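Local coordinates for protein transcriptional regulator, LYSR family (Neisseria meningitidis, PDB 4AB5) that probably regulates transcription of methionine biosynthesis genes as a MetR-like LysR-family protein, this being its presumed effector-sensing regulatory domain, at residues P25-F30 against N199-I204. Sequence-based numbering, arbitrary orientation.
Sequences PAMGEF and NNFCQI
Phe30 and Phe201 both hold CG anti to the backbone N (chi1 175° and -172°), which carries each ring between helices 20-33 and 196-212. There the two form a T-shaped pair: the edge of Phe201 is directed at the face of Phe30, with centroids 5.3 Å apart and planes at 82°. The closest atoms are CD1 of Phe201 and CD2 of Phe30, 3.7 Å apart. Farther along the same ring, CZ of Phe201 meets CG of selenomethionine Met27 at 3.9 Å, while the backbone around Ala26 and Met27 lines the ring's edge. Ile204 works with both its branches. CD1 of Ile204 lies at the edge of the Phe30 ring, near its plane, whereas CG2 of Ile204 leans on CB of Ala26 at 4.1 Å. The segment axes approach to 9.7 Å. Both phenylalanines also rest on Leu10 of strand 8-13, and Phe201 and Met27 on Ile12, so the cluster joins two helices to the sheet of one lobe of this periplasmic-binding-protein-like domain. Glu29, extended toward the partner helix, brings OE2 near CG2 of Ile204, while OE1 forms a salt bridge with Arg208. Cohesion between these segments is therefore apolar and aromatic, and the carboxylate of partly exposed Glu29 is paired with an arginine of the same partner helix.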
loop_
_atom_site.group_PDB
_atom_site.type_symbol
_atom_site.label_atom_id
_atom_site.label_comp_id
_atom_site.label_asym_id
_atom_site.label_seq_id
_atom_site.Cartn_x
_atom_site.Cartn_y
_atom_site.Cartn_z
ATOM N N PRO B 25 -5.408 6.885 -9.668
ATOM C CA PRO B 25 -5.795 8.196 -10.230
ATOM C C PRO B 25 -6.371 8.128 -11.653
ATOM O O PRO B 25 -7.084 9.048 -12.050
ATOM C CB PRO B 25 -4.510 9.028 -10.156
ATOM C CG PRO B 25 -3.421 8.063 -10.080
ATOM C CD PRO B 25 -3.946 6.808 -9.460
ATOM N N ALA B 26 -6.095 7.037 -12.409
ATOM C CA ALA B 26 -6.650 6.824 -13.756
ATOM C C ALA B 26 -8.159 6.595 -13.628
ATOM O O ALA B 26 -8.930 7.130 -14.431
ATOM C CB ALA B 26 -5.982 5.640 -14.441
HETATM N N MSE B 27 -8.577 5.863 -12.568
HETATM C CA MSE B 27 -9.981 5.604 -12.227
HETATM C C MSE B 27 -10.665 6.894 -11.793
HETATM O O MSE B 27 -11.828 7.109 -12.125
HETATM C CB MSE B 27 -10.095 4.569 -11.094
HETATM C CG MSE B 27 -9.894 3.137 -11.546
HETATM SE SE MSE B 27 -9.992 1.896 -10.037
HETATM C CE MSE B 27 -11.947 1.852 -9.751
ATOM N N GLY B 28 -9.926 7.734 -11.061
ATOM C CA GLY B 28 -10.387 9.025 -10.558
ATOM C C GLY B 28 -10.672 10.056 -11.632
ATOM O O GLY B 28 -11.459 10.978 -11.403
ATOM N N GLU B 29 -10.009 9.919 -12.802
ATOM C CA GLU B 29 -10.164 10.788 -13.980
ATOM C C GLU B 29 -11.300 10.255 -14.859
ATOM O O GLU B 29 -12.119 11.032 -15.346
ATOM C CB GLU B 29 -8.831 10.879 -14.760
ATOM C CG GLU B 29 -8.808 11.939 -15.852
ATOM C CD GLU B 29 -7.460 12.135 -16.520
ATOM O OE1 GLU B 29 -6.648 12.937 -16.002
ATOM O OE2 GLU B 29 -7.204 11.482 -17.555
ATOM N N PHE B 30 -11.346 8.928 -15.045
ATOM C CA PHE B 30 -12.367 8.216 -15.820
ATOM C C PHE B 30 -13.781 8.416 -15.228
ATOM O O PHE B 30 -14.719 8.679 -15.977
ATOM C CB PHE B 30 -12.015 6.714 -15.885
ATOM C CG PHE B 30 -13.033 5.823 -16.560
ATOM C CD1 PHE B 30 -14.061 5.234 -15.828
ATOM C CD2 PHE B 30 -12.935 5.533 -17.913
ATOM C CE1 PHE B 30 -15.009 4.419 -16.448
ATOM C CE2 PHE B 30 -13.866 4.695 -18.528
ATOM C CZ PHE B 30 -14.908 4.160 -17.797
ATOM N N ASN B 199 -11.753 1.368 -24.164
ATOM C CA ASN B 199 -10.710 1.961 -24.982
ATOM C C ASN B 199 -10.258 3.293 -24.406
ATOM O O ASN B 199 -9.056 3.556 -24.372
ATOM C CB ASN B 199 -11.187 2.113 -26.427
ATOM C CG ASN B 199 -10.257 1.518 -27.432
ATOM O OD1 ASN B 199 -9.648 2.228 -28.233
ATOM N ND2 ASN B 199 -9.989 0.225 -27.327
ATOM N N ASN B 200 -11.220 4.114 -23.914
ATOM C CA ASN B 200 -10.920 5.408 -23.322
ATOM C C ASN B 200 -10.203 5.269 -21.973
ATOM O O ASN B 200 -9.376 6.121 -21.644
ATOM C CB ASN B 200 -12.157 6.298 -23.270
ATOM C CG ASN B 200 -11.882 7.684 -22.779
ATOM O OD1 ASN B 200 -11.115 8.466 -23.355
ATOM N ND2 ASN B 200 -12.451 7.977 -21.644
ATOM N N PHE B 201 -10.471 4.182 -21.213
ATOM C CA PHE B 201 -9.769 3.951 -19.947
ATOM C C PHE B 201 -8.279 3.685 -20.203
ATOM O O PHE B 201 -7.434 4.147 -19.439
ATOM C CB PHE B 201 -10.393 2.804 -19.133
ATOM C CG PHE B 201 -9.809 2.659 -17.747
ATOM C CD1 PHE B 201 -9.909 3.690 -16.821
ATOM C CD2 PHE B 201 -9.170 1.483 -17.365
ATOM C CE1 PHE B 201 -9.370 3.551 -15.537
ATOM C CE2 PHE B 201 -8.634 1.340 -16.075
ATOM C CZ PHE B 201 -8.726 2.379 -15.174
ATOM N N CYS B 202 -7.966 2.980 -21.304
ATOM C CA CYS B 202 -6.592 2.672 -21.705
ATOM C C CYS B 202 -5.855 3.904 -22.183
ATOM O O CYS B 202 -4.671 4.062 -21.862
ATOM C CB CYS B 202 -6.563 1.566 -22.742
ATOM S SG CYS B 202 -7.349 0.037 -22.192
ATOM N N GLN B 203 -6.550 4.803 -22.911
ATOM C CA GLN B 203 -5.925 6.051 -23.348
ATOM C C GLN B 203 -5.677 7.018 -22.186
ATOM O O GLN B 203 -4.696 7.753 -22.231
ATOM C CB GLN B 203 -6.579 6.688 -24.588
ATOM C CG GLN B 203 -7.984 7.236 -24.416
ATOM C CD GLN B 203 -8.569 7.705 -25.728
ATOM O OE1 GLN B 203 -8.046 8.615 -26.385
ATOM N NE2 GLN B 203 -9.680 7.104 -26.136
ATOM N N ILE B 204 -6.505 6.937 -21.109
ATOM C CA ILE B 204 -6.350 7.712 -19.871
ATOM C C ILE B 204 -5.098 7.215 -19.147
ATOM O O ILE B 204 -4.264 8.038 -18.772
ATOM C CB ILE B 204 -7.640 7.673 -18.988
ATOM C CG1 ILE B 204 -8.756 8.578 -19.580
ATOM C CG2 ILE B 204 -7.361 8.052 -17.517
ATOM C CD1 ILE B 204 -10.226 8.291 -19.039
#